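Local coordinates for protein pngf-ii (Elizabethkingia meningoseptica, PDB 4R4X) that probably cleaves N-linked glycans from glycoproteins as a peptide:N-glycosidase, hydrolysing the amide bond between asparagine and the innermost sugar, at residues A[244-248]-A[301-305]; A[421-425]-A[441-445]; A[424-428]-A[485-489]; A[435-441]-A[515-519]. One frame throughout, in Å; residues are numbered along the deposited sequence.

Contact 1. Residues A[244-248]-A[301-305]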
loop_
_atom_site.group_PDB
_atom_site.type_symbol
_atom_site.label_atom_id
_atom_site.label_comp_id
_atom_site.label_asym_id
_atom_site.label_seq_id
_atom_site.Cartn_x
_atom_site.Cartn_y
_atom_site.Cartn_z
ATOM N N ALA A 244 -5.656 -26.057 5.979
ATOM C CA ALA A 244 -6.757 -26.064 5.020
ATOM C C ALA A 244 -7.828 -24.990 5.273
ATOM O O ALA A 244 -8.674 -24.766 4.414
ATOM C CB ALA A 244 -7.427 -27.429 5.018
ATOM N N TYR A 245 -7.804 -24.351 6.438
ATOM C CA TYR A 245 -8.964 -23.600 6.919
ATOM C C TYR A 245 -8.926 -22.096 6.723
ATOM O O TYR A 245 -7.885 -21.513 6.430
ATOM C CB TYR A 245 -9.220 -23.951 8.389
ATOM C CG TYR A 245 -9.592 -25.399 8.572
ATOM C CD1 TYR A 245 -10.885 -25.834 8.336
ATOM C CD2 TYR A 245 -8.643 -26.339 8.959
ATOM C CE1 TYR A 245 -11.238 -27.167 8.494
ATOM C CE2 TYR A 245 -8.977 -27.677 9.119
ATOM C CZ TYR A 245 -10.275 -28.084 8.883
ATOM O OH TYR A 245 -10.616 -29.400 9.051
ATOM N N ASP A 246 -10.109 -21.491 6.867
ATOM C CA ASP A 246 -10.311 -20.047 6.717
ATOM C C ASP A 246 -10.117 -19.346 8.075
ATOM O O ASP A 246 -11.041 -19.260 8.910
ATOM C CB ASP A 246 -11.679 -19.711 6.100
ATOM C CG ASP A 246 -12.869 -20.258 6.891
ATOM O OD1 ASP A 246 -12.754 -21.325 7.533
ATOM O OD2 ASP A 246 -13.956 -19.604 6.856
ATOM N N ARG A 247 -8.912 -18.832 8.277
ATOM C CA ARG A 247 -8.485 -18.413 9.607
ATOM C C ARG A 247 -8.615 -16.912 9.808
ATOM O O ARG A 247 -8.506 -16.141 8.869
ATOM C CB ARG A 247 -7.022 -18.790 9.854
ATOM C CG ARG A 247 -6.720 -20.259 9.688
ATOM C CD ARG A 247 -7.552 -21.168 10.595
ATOM N NE ARG A 247 -6.931 -22.495 10.666
ATOM C CZ ARG A 247 -7.342 -23.476 11.464
ATOM N NH1 ARG A 247 -8.377 -23.302 12.272
ATOM N NH2 ARG A 247 -6.703 -24.643 11.454
ATOM N N THR A 248 -8.859 -16.532 11.050
ATOM C CA THR A 248 -8.862 -15.151 11.437
ATOM C C THR A 248 -7.422 -14.687 11.484
ATOM O O THR A 248 -6.549 -15.387 12.044
ATOM C CB THR A 248 -9.505 -14.994 12.825
ATOM O OG1 THR A 248 -10.840 -15.529 12.788
ATOM C CG2 THR A 248 -9.545 -13.535 13.226
ATOM N N ARG A 301 -7.736 -6.211 9.532
ATOM C CA ARG A 301 -8.357 -7.471 9.889
ATOM C C ARG A 301 -8.643 -8.199 8.583
ATOM O O ARG A 301 -9.235 -7.617 7.653
ATOM C CB ARG A 301 -9.653 -7.241 10.688
ATOM C CG ARG A 301 -10.521 -8.486 10.906
ATOM C CD ARG A 301 -10.509 -9.065 12.307
ATOM N NE ARG A 301 -10.766 -8.083 13.362
ATOM C CZ ARG A 301 -11.947 -7.729 13.881
ATOM N NH1 ARG A 301 -13.093 -8.246 13.459
ATOM N NH2 ARG A 301 -11.979 -6.789 14.831
ATOM N N PHE A 302 -8.181 -9.450 8.487
ATOM C CA PHE A 302 -8.319 -10.224 7.264
ATOM C C PHE A 302 -8.640 -11.668 7.602
ATOM O O PHE A 302 -8.443 -12.129 8.738
ATOM C CB PHE A 302 -7.060 -10.134 6.364
ATOM C CG PHE A 302 -5.828 -10.798 6.940
ATOM C CD1 PHE A 302 -5.019 -10.130 7.866
ATOM C CD2 PHE A 302 -5.454 -12.085 6.545
ATOM C CE1 PHE A 302 -3.893 -10.743 8.405
ATOM C CE2 PHE A 302 -4.325 -12.706 7.085
ATOM C CZ PHE A 302 -3.540 -12.037 8.012
ATOM N N PHE A 303 -9.153 -12.386 6.608
ATOM C CA PHE A 303 -9.439 -13.791 6.785
ATOM C C PHE A 303 -8.757 -14.560 5.691
ATOM O O PHE A 303 -8.871 -14.191 4.533
ATOM C CB PHE A 303 -10.940 -13.999 6.813
ATOM C CG PHE A 303 -11.563 -13.392 8.025
ATOM C CD1 PHE A 303 -11.861 -12.044 8.054
ATOM C CD2 PHE A 303 -11.693 -14.137 9.180
ATOM C CE1 PHE A 303 -12.332 -11.436 9.210
ATOM C CE2 PHE A 303 -12.202 -13.553 10.338
ATOM C CZ PHE A 303 -12.498 -12.191 10.362
ATOM N N THR A 304 -8.040 -15.619 6.049
ATOM C CA THR A 304 -7.396 -16.458 5.018
ATOM C C THR A 304 -8.447 -17.227 4.237
ATOM O O THR A 304 -9.525 -17.557 4.754
ATOM C CB THR A 304 -6.339 -17.453 5.547
ATOM O OG1 THR A 304 -6.975 -18.548 6.226
ATOM C CG2 THR A 304 -5.340 -16.784 6.451
ATOM N N PRO A 305 -8.159 -17.486 2.963
ATOM C CA PRO A 305 -9.009 -18.379 2.244
ATOM C C PRO A 305 -8.743 -19.819 2.696
ATOM O O PRO A 305 -7.917 -20.035 3.559
ATOM C CB PRO A 305 -8.622 -18.102 0.794
ATOM C CG PRO A 305 -7.177 -17.792 0.864
ATOM C CD PRO A 305 -7.008 -17.049 2.153
#

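Contact 2. Residues A[421-425]-A[441-445]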
loop_
_atom_site.group_PDB
_atom_site.type_symbol
_atom_site.label_atom_id
_atom_site.label_comp_id
_atom_site.label_asym_id
_atom_site.label_seq_id
_atom_site.Cartn_x
_atom_site.Cartn_y
_atom_site.Cartn_z
ATOM N N LEU A 421 -15.377 6.983 15.556
ATOM C CA LEU A 421 -14.944 5.689 16.020
ATOM C C LEU A 421 -14.633 4.843 14.803
ATOM O O LEU A 421 -15.522 4.564 13.998
ATOM C CB LEU A 421 -16.012 5.003 16.873
ATOM C CG LEU A 421 -15.573 3.673 17.500
ATOM C CD1 LEU A 421 -14.475 3.879 18.526
ATOM C CD2 LEU A 421 -16.741 2.945 18.154
ATOM N N ARG A 422 -13.361 4.480 14.664
ATOM C CA ARG A 422 -12.920 3.513 13.658
ATOM C C ARG A 422 -13.242 2.158 14.228
ATOM O O ARG A 422 -12.659 1.753 15.235
ATOM C CB ARG A 422 -11.421 3.644 13.403
ATOM C CG ARG A 422 -10.824 2.657 12.394
ATOM C CD ARG A 422 -9.318 2.856 12.355
ATOM N NE ARG A 422 -8.598 1.977 11.431
ATOM C CZ ARG A 422 -8.041 0.809 11.747
ATOM N NH1 ARG A 422 -7.375 0.143 10.820
ATOM N NH2 ARG A 422 -8.140 0.297 12.963
ATOM N N TYR A 423 -14.181 1.470 13.594
ATOM C CA TYR A 423 -14.817 0.301 14.181
ATOM C C TYR A 423 -14.742 -0.873 13.213
ATOM O O TYR A 423 -15.240 -0.792 12.080
ATOM C CB TYR A 423 -16.272 0.614 14.502
ATOM C CG TYR A 423 -17.065 -0.501 15.154
ATOM C CD1 TYR A 423 -16.797 -0.901 16.459
ATOM C CD2 TYR A 423 -18.122 -1.118 14.488
ATOM C CE1 TYR A 423 -17.541 -1.902 17.073
ATOM C CE2 TYR A 423 -18.895 -2.092 15.107
ATOM C CZ TYR A 423 -18.596 -2.484 16.397
ATOM O OH TYR A 423 -19.310 -3.484 17.015
ATOM N N ILE A 424 -14.064 -1.924 13.656
ATOM C CA ILE A 424 -13.936 -3.175 12.896
ATOM C C ILE A 424 -14.706 -4.256 13.618
ATOM O O ILE A 424 -14.416 -4.556 14.766
ATOM C CB ILE A 424 -12.469 -3.608 12.739
ATOM C CG1 ILE A 424 -11.659 -2.472 12.129
ATOM C CG2 ILE A 424 -12.359 -4.851 11.849
ATOM C CD1 ILE A 424 -10.168 -2.748 12.032
ATOM N N THR A 425 -15.682 -4.848 12.946
ATOM C CA THR A 425 -16.495 -5.885 13.559
ATOM C C THR A 425 -16.667 -7.098 12.662
ATOM O O THR A 425 -16.953 -6.944 11.459
ATOM C CB THR A 425 -17.892 -5.369 13.987
ATOM O OG1 THR A 425 -18.634 -6.454 14.558
ATOM C CG2 THR A 425 -18.682 -4.761 12.788
ATOM N N GLU A 441 -27.533 -6.931 14.628
ATOM C CA GLU A 441 -27.316 -5.509 14.766
ATOM C C GLU A 441 -26.281 -5.151 15.830
ATOM O O GLU A 441 -26.417 -5.569 16.965
ATOM C CB GLU A 441 -28.645 -4.847 15.083
ATOM C CG GLU A 441 -28.600 -3.340 15.191
ATOM C CD GLU A 441 -30.011 -2.753 15.258
ATOM O OE1 GLU A 441 -30.592 -2.694 16.362
ATOM O OE2 GLU A 441 -30.535 -2.349 14.202
ATOM N N ASN A 442 -25.241 -4.395 15.437
ATOM C CA ASN A 442 -24.252 -3.831 16.363
ATOM C C ASN A 442 -24.721 -2.417 16.715
ATOM O O ASN A 442 -24.951 -1.598 15.812
ATOM C CB ASN A 442 -22.836 -3.698 15.730
ATOM C CG ASN A 442 -22.105 -5.028 15.525
ATOM O OD1 ASN A 442 -20.868 -5.085 15.609
ATOM N ND2 ASN A 442 -22.838 -6.079 15.218
ATOM N N SER A 443 -24.814 -2.112 18.001
ATOM C CA SER A 443 -25.240 -0.793 18.481
ATOM C C SER A 443 -24.098 -0.118 19.248
ATOM O O SER A 443 -23.536 -0.687 20.160
ATOM C CB SER A 443 -26.455 -0.934 19.388
ATOM O OG SER A 443 -27.578 -1.407 18.655
ATOM N N ILE A 444 -23.765 1.101 18.855
ATOM C CA ILE A 444 -22.692 1.876 19.474
ATOM C C ILE A 444 -23.310 3.067 20.234
ATOM O O ILE A 444 -24.078 3.857 19.667
ATOM C CB ILE A 444 -21.695 2.385 18.416
ATOM C CG1 ILE A 444 -20.895 1.224 17.780
ATOM C CG2 ILE A 444 -20.689 3.350 19.033
ATOM C CD1 ILE A 444 -21.715 0.334 16.891
ATOM N N TYR A 445 -22.953 3.187 21.507
ATOM C CA TYR A 445 -23.418 4.265 22.366
ATOM C C TYR A 445 -22.263 5.198 22.740
ATOM O O TYR A 445 -21.122 4.746 22.951
ATOM C CB TYR A 445 -24.005 3.665 23.642
ATOM C CG TYR A 445 -25.215 2.789 23.439
ATOM C CD1 TYR A 445 -25.097 1.517 22.903
ATOM C CD2 TYR A 445 -26.485 3.221 23.825
ATOM C CE1 TYR A 445 -26.207 0.713 22.731
ATOM C CE2 TYR A 445 -27.591 2.406 23.677
ATOM C CZ TYR A 445 -27.437 1.158 23.114
ATOM O OH TYR A 445 -28.534 0.350 22.935
#

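Contact 3. Residues A[424-428]-A[485-489]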
loop_
_atom_site.group_PDB
_atom_site.type_symbol
_atom_site.label_atom_id
_atom_site.label_comp_id
_atom_site.label_asym_id
_atom_site.label_seq_id
_atom_site.Cartn_x
_atom_site.Cartn_y
_atom_site.Cartn_z
ATOM N N ILE A 424 -14.064 -1.924 13.656
ATOM C CA ILE A 424 -13.936 -3.175 12.896
ATOM C C ILE A 424 -14.706 -4.256 13.618
ATOM O O ILE A 424 -14.416 -4.556 14.766
ATOM C CB ILE A 424 -12.469 -3.608 12.739
ATOM C CG1 ILE A 424 -11.659 -2.472 12.129
ATOM C CG2 ILE A 424 -12.359 -4.851 11.849
ATOM C CD1 ILE A 424 -10.168 -2.748 12.032
ATOM N N THR A 425 -15.682 -4.848 12.946
ATOM C CA THR A 425 -16.495 -5.885 13.559
ATOM C C THR A 425 -16.667 -7.098 12.662
ATOM O O THR A 425 -16.953 -6.944 11.459
ATOM C CB THR A 425 -17.892 -5.369 13.987
ATOM O OG1 THR A 425 -18.634 -6.454 14.558
ATOM C CG2 THR A 425 -18.682 -4.761 12.788
ATOM N N THR A 426 -16.501 -8.281 13.262
ATOM C CA THR A 426 -16.872 -9.547 12.629
ATOM C C THR A 426 -17.531 -10.492 13.629
ATOM O O THR A 426 -17.166 -10.537 14.804
ATOM C CB THR A 426 -15.684 -10.246 11.939
ATOM O OG1 THR A 426 -14.639 -10.544 12.872
ATOM C CG2 THR A 426 -15.141 -9.386 10.829
ATOM N N GLY A 427 -18.519 -11.224 13.130
ATOM C CA GLY A 427 -19.307 -12.133 13.899
ATOM C C GLY A 427 -18.877 -13.552 13.592
ATOM O O GLY A 427 -18.529 -13.883 12.445
ATOM N N HIS A 428 -18.866 -14.377 14.636
ATOM C CA HIS A 428 -18.365 -15.761 14.565
ATOM C C HIS A 428 -19.255 -16.741 15.319
ATOM O O HIS A 428 -20.064 -16.343 16.162
ATOM C CB HIS A 428 -16.944 -15.817 15.119
ATOM C CG HIS A 428 -16.018 -14.892 14.414
ATOM N ND1 HIS A 428 -15.350 -15.256 13.271
ATOM C CD2 HIS A 428 -15.749 -13.579 14.608
ATOM C CE1 HIS A 428 -14.674 -14.220 12.811
ATOM N NE2 HIS A 428 -14.904 -13.189 13.601
ATOM N N ARG A 485 -21.930 -13.829 5.237
ATOM C CA ARG A 485 -21.414 -13.879 6.591
ATOM C C ARG A 485 -21.485 -12.528 7.266
ATOM O O ARG A 485 -21.652 -11.506 6.600
ATOM C CB ARG A 485 -19.957 -14.309 6.553
ATOM C CG ARG A 485 -19.748 -15.789 6.308
ATOM C CD ARG A 485 -18.263 -16.045 6.100
ATOM N NE ARG A 485 -17.947 -17.456 6.092
ATOM C CZ ARG A 485 -17.934 -18.253 5.020
ATOM N NH1 ARG A 485 -18.256 -17.819 3.819
ATOM N NH2 ARG A 485 -17.605 -19.523 5.178
ATOM N N SER A 486 -21.309 -12.536 8.591
ATOM C CA SER A 486 -21.305 -11.321 9.409
ATOM C C SER A 486 -20.006 -10.538 9.270
ATOM O O SER A 486 -19.163 -10.496 10.182
ATOM C CB SER A 486 -21.571 -11.667 10.871
ATOM O OG SER A 486 -22.921 -12.087 11.050
ATOM N N ASN A 487 -19.871 -9.937 8.102
ATOM C CA ASN A 487 -18.895 -8.897 7.791
ATOM C C ASN A 487 -17.520 -9.403 7.409
ATOM O O ASN A 487 -16.537 -8.652 7.463
ATOM C CB ASN A 487 -18.785 -7.839 8.890
ATOM C CG ASN A 487 -18.529 -6.447 8.335
ATOM O OD1 ASN A 487 -18.963 -6.123 7.233
ATOM N ND2 ASN A 487 -17.842 -5.609 9.104
ATOM N N TRP A 488 -17.454 -10.644 6.946
ATOM C CA TRP A 488 -16.212 -11.124 6.357
ATOM C C TRP A 488 -16.411 -12.174 5.306
ATOM O O TRP A 488 -17.429 -12.820 5.291
ATOM C CB TRP A 488 -15.300 -11.664 7.428
ATOM C CG TRP A 488 -15.839 -12.753 8.321
ATOM C CD1 TRP A 488 -16.708 -12.616 9.366
ATOM C CD2 TRP A 488 -15.437 -14.134 8.315
ATOM N NE1 TRP A 488 -16.887 -13.821 9.995
ATOM C CE2 TRP A 488 -16.128 -14.773 9.360
ATOM C CE3 TRP A 488 -14.594 -14.890 7.501
ATOM C CZ2 TRP A 488 -15.976 -16.119 9.631
ATOM C CZ3 TRP A 488 -14.447 -16.250 7.777
ATOM C CH2 TRP A 488 -15.120 -16.840 8.835
ATOM N N CYS A 489 -15.427 -12.318 4.419
ATOM C CA CYS A 489 -15.421 -13.406 3.427
ATOM C C CYS A 489 -14.030 -14.019 3.440
ATOM O O CYS A 489 -13.040 -13.281 3.366
ATOM C CB CYS A 489 -15.672 -12.890 1.999
ATOM S SG CYS A 489 -17.284 -12.163 1.623
#

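Contact 4. Residues A[435-441]-A[515-519]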
loop_
_atom_site.group_PDB
_atom_site.type_symbol
_atom_site.label_atom_id
_atom_site.label_comp_id
_atom_site.label_asym_id
_atom_site.label_seq_id
_atom_site.Cartn_x
_atom_site.Cartn_y
_atom_site.Cartn_z
ATOM N N ASP A 435 -23.295 -16.950 14.940
ATOM C CA ASP A 435 -23.225 -15.568 14.496
ATOM C C ASP A 435 -22.265 -15.315 13.298
ATOM O O ASP A 435 -22.250 -14.227 12.780
ATOM C CB ASP A 435 -22.911 -14.636 15.655
ATOM C CG ASP A 435 -24.090 -14.461 16.605
ATOM O OD1 ASP A 435 -25.230 -14.899 16.268
ATOM O OD2 ASP A 435 -23.872 -13.863 17.688
ATOM N N GLU A 436 -21.489 -16.311 12.866
ATOM C CA GLU A 436 -20.795 -16.199 11.574
ATOM C C GLU A 436 -21.846 -16.041 10.463
ATOM O O GLU A 436 -21.631 -15.328 9.483
ATOM C CB GLU A 436 -19.959 -17.446 11.283
ATOM C CG GLU A 436 -19.280 -17.450 9.919
ATOM C CD GLU A 436 -18.306 -18.607 9.731
ATOM O OE1 GLU A 436 -18.038 -19.343 10.717
ATOM O OE2 GLU A 436 -17.815 -18.812 8.582
ATOM N N PHE A 437 -22.966 -16.749 10.608
ATOM C CA PHE A 437 -23.916 -16.915 9.521
ATOM C C PHE A 437 -25.282 -16.270 9.711
ATOM O O PHE A 437 -26.137 -16.362 8.811
ATOM C CB PHE A 437 -24.099 -18.405 9.204
ATOM C CG PHE A 437 -22.847 -19.067 8.704
ATOM C CD1 PHE A 437 -22.317 -18.717 7.456
ATOM C CD2 PHE A 437 -22.191 -20.037 9.475
ATOM C CE1 PHE A 437 -21.156 -19.326 6.992
ATOM C CE2 PHE A 437 -21.037 -20.648 9.014
ATOM C CZ PHE A 437 -20.508 -20.273 7.771
ATOM N N VAL A 438 -25.487 -15.598 10.840
ATOM C CA VAL A 438 -26.736 -14.899 11.107
ATOM C C VAL A 438 -26.468 -13.415 11.361
ATOM O O VAL A 438 -25.629 -13.068 12.180
ATOM C CB VAL A 438 -27.411 -15.443 12.383
ATOM C CG1 VAL A 438 -28.749 -14.761 12.636
ATOM C CG2 VAL A 438 -27.548 -16.963 12.330
ATOM N N PRO A 439 -27.200 -12.523 10.685
ATOM C CA PRO A 439 -26.925 -11.100 10.862
ATOM C C PRO A 439 -27.340 -10.635 12.265
ATOM O O PRO A 439 -28.389 -11.056 12.767
ATOM C CB PRO A 439 -27.810 -10.422 9.823
ATOM C CG PRO A 439 -28.419 -11.497 9.006
ATOM C CD PRO A 439 -28.309 -12.774 9.764
ATOM N N LYS A 440 -26.531 -9.770 12.876
ATOM C CA LYS A 440 -26.884 -9.211 14.188
ATOM C C LYS A 440 -26.567 -7.741 14.214
ATOM O O LYS A 440 -25.453 -7.343 13.891
ATOM C CB LYS A 440 -26.110 -9.905 15.321
ATOM C CG LYS A 440 -26.404 -11.377 15.510
ATOM C CD LYS A 440 -27.846 -11.665 15.889
ATOM C CE LYS A 440 -28.078 -13.165 16.079
ATOM N NZ LYS A 440 -27.472 -13.713 17.314
ATOM N N GLU A 441 -27.533 -6.931 14.628
ATOM C CA GLU A 441 -27.316 -5.509 14.766
ATOM C C GLU A 441 -26.281 -5.151 15.830
ATOM O O GLU A 441 -26.417 -5.569 16.965
ATOM C CB GLU A 441 -28.645 -4.847 15.083
ATOM C CG GLU A 441 -28.600 -3.340 15.191
ATOM C CD GLU A 441 -30.011 -2.753 15.258
ATOM O OE1 GLU A 441 -30.592 -2.694 16.362
ATOM O OE2 GLU A 441 -30.535 -2.349 14.202
ATOM N N ILE A 515 -24.332 -6.033 21.242
ATOM C CA ILE A 515 -24.656 -6.932 20.120
ATOM C C ILE A 515 -25.471 -8.094 20.698
ATOM O O ILE A 515 -25.057 -8.657 21.720
ATOM C CB ILE A 515 -23.352 -7.507 19.498
ATOM C CG1 ILE A 515 -22.414 -6.376 19.074
ATOM C CG2 ILE A 515 -23.632 -8.400 18.309
ATOM C CD1 ILE A 515 -21.024 -6.858 18.683
ATOM N N PRO A 516 -26.620 -8.464 20.082
ATOM C CA PRO A 516 -27.440 -9.574 20.589
ATOM C C PRO A 516 -26.837 -10.922 20.186
ATOM O O PRO A 516 -27.305 -11.586 19.251
ATOM C CB PRO A 516 -28.816 -9.338 19.953
ATOM C CG PRO A 516 -28.520 -8.588 18.715
ATOM C CD PRO A 516 -27.254 -7.815 18.929
ATOM N N GLN A 517 -25.790 -11.293 20.917
ATOM C CA GLN A 517 -24.976 -12.472 20.624
ATOM C C GLN A 517 -25.841 -13.706 20.671
ATOM O O GLN A 517 -26.718 -13.827 21.536
ATOM C CB GLN A 517 -23.871 -12.572 21.653
ATOM C CG GLN A 517 -22.890 -13.727 21.487
ATOM C CD GLN A 517 -21.781 -13.596 22.502
ATOM O OE1 GLN A 517 -20.855 -12.800 22.322
ATOM N NE2 GLN A 517 -21.868 -14.374 23.577
ATOM N N GLY A 518 -25.612 -14.622 19.743
ATOM C CA GLY A 518 -26.448 -15.819 19.642
ATOM C C GLY A 518 -26.095 -16.807 20.743
ATOM O O GLY A 518 -24.985 -16.764 21.295
ATOM N N ALA A 519 -27.043 -17.699 21.050
ATOM C CA ALA A 519 -26.885 -18.707 22.108
ATOM C C ALA A 519 -25.956 -19.829 21.645
ATOM O O ALA A 519 -25.878 -20.099 20.443
ATOM C CB ALA A 519 -28.245 -19.290 22.481
#

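Contact 1. Residues A[244-248]-A[301-305]
R247 and T304 hold the two segments together through a pair of hydrogen bonds, one ending on a side chain. R247 N gives its proton to T304 OG1 at 2.8 Å, almost straight (173° at the hydrogen). That hydroxyl sits between its own backbone N and carbonyl carbon (chi1 74°), which turns it toward R247 N of 244-248. In return T304 N reaches R247 O at 2.9 Å. Weaker C-H...O contacts flank the pair. F303 CA approaches R247 O at 3.3 Å, so this oxygen meets two donors, while D246 CA comes within 3.3 Å of T304 O, a buried oxygen for which the model offers no hydrogen-bond partner. Side-chain packing is carried by T248 and F303, a non-hydrogen-bonded antiparallel pair whose side chains project to the same sheet face and lie alongside each other; T248 OG1 meets F303 CE2 at 3.4 Å. R247 folds back at chi2, its guanidinium resting with one face on Y245 CB and its NE paired with D243. The contact thus lies where strand 248-253 runs beside strand 297-303. Strand 343-350 flanks strand 248-253 on its other side, I350 touches R247 and T304, and strand 231-240, of a separate sheet, packs against F302 and T304.

Contact 2. Residues A[421-425]-A[441-445]
N442 meets Y423 and T425 together through a single atom, its side-chain OD1. Y423 OH donates to N442 OD1 at 2.6 Å and T425 OG1 at 2.8 Å, both donors somewhat tilted from the amide's carbonyl plane. The phenol ring and the amide stand 75° apart, and OD1 lies at the ring's edge, close to the ring plane. The T425 and N442 side chains approach each other from opposite directions; T425 OG1 is placed for this by a first torsion that sets it trans to the backbone N (chi1 179°). Two short bonds thus grip one buried oxygen and should fix the amide's rotation, with ND2 bonded weakly to K440 O. Two residues on, I444 takes over with purely apolar contacts. Its CD1 sits over one face of the Y423 ring, offset toward the rim and 4.1 Å from Y423 CE2. Its other branch heads for the next residue but one on the facing strand, I444 CG2 touching L421 CD2 at 4.1 Å. L421, Y423 and T425 all project toward 441-445, and N442 and I444 project back. The segment axes pass 10.6 Å apart at 154°, too far for backbone pairing, and the strands belong to different sheets: 416-428 to the nine-stranded one, 442-446 to the four-stranded sheet it forms with 406-412, 507-514 and 449-454. Such face-to-face packing of antiparallel sheets is the interior of a beta sandwich, consistent with the jelly-roll domains of the PNGase F family.

Contact 3. Residues A[424-428]-A[485-489]
W488 and G427 form the close end of this contact. The indole NE1 of W488 donates to G427 O at 3.0 Å, 167° at the hydrogen, with the oxygen at the ring's edge and in its plane. G427 is gripped at its other end as well, its N reaching S486 O at 3.1 Å. S486, the centre of an inverse gamma turn, brings its CB within 3.8 Å of G427 CA, an approach made easy by the absence of a side chain on the glycine; its own hydroxyl is turned to D435 O. The indole is also sandwiched. R485 CD lies over the centre of one face, and H428 CE1 sits above the opposite face, offset toward the rim. The H428 ring and the five-membered ring of W488 are inclined by 27° but slid so far that they barely overlap, and H428 NE2 is hydrogen-bonded to T426 OG1. T426 CB adds a contact at 3.6 Å to W488 CD1. The more open end is at N487, a partly exposed residue, yet its bond to the strand is short and straight: N487 ND2 donates to T425 O at 2.8 Å, lying in the carbonyl plane, with that oxygen also in the amide plane. The N487 and W488 side chains thus donate to the strand carbonyls T425 O and G427 O, and G427 N returns a bond to S486 O, so polar backbone groups toward the end of strand 416-428 are met by loop chemistry.

Contact 4. Residues A[435-441]-A[515-519]
D435 and K440 clasp the 516-518 backbone between them. D435 OD2 accepts G518 N at 2.8 Å (161° at the hydrogen), and K440 NZ donates to P516 O at 2.9 Å, lying in the carbonyl plane. The two side chains are themselves joined by a salt bridge, K440 NZ to D435 OD1 at 2.7 Å. Both carboxylate oxygens are met on their syn sides, the partners standing somewhat out of the carboxylate plane. The ion pair probably steadies both charges at this partly buried place. The chi2 bend of K440 (-63°) brings its CD to 3.4 Å from P516 O, and the chi4 bend (73°) turns NZ onto that oxygen and D435 OD1. P516 is the centre of an inverse gamma turn, a tight bend closed by a weak backbone bond from Q517 N to I515 O; it lies in the loop between strands 507-514 and 527-537 of the beta sandwich, facing the loop that leads into strand 442-446. Toward that strand K440 CB makes an apolar touch with I515 CG2 at 4.2 Å. Separately, P516 CD lies in close van der Waals contact with E441 O, at 3.1 Å. Further out, W528 NE1 also donates to D435 OD2, while S526 OG bonds D435 N, so strand 527-537 and its approach help position the carboxylate. Q517 points its amide away to T398 O and F400 N.

Overall arrangement
Contacts 1 and 3, with centres about 12 Å apart, are joined by the stacked rings of F303 and W488 and by a weak bond from R301 NH1 to T426 OG1. Contact 3 continues into contact 4, about 10 Å away between centres, through the R485-E436 salt bridge. Contacts 2 and 3 share I424 and T425 on strand 416-428; contact 2 meets contact 4 where I515 CD1 packs on N442 OD1 at 3.6 Å. Contacts 1 and 2 lie farther apart, about 22 Å between centres, yet R301 NH2 makes a weak bond to I424 O, past the intervening strand 493-504. Zinc is bound elsewhere, by E52 with D159 and by H542 with H545 in the C-terminal histidine run, probably a tag.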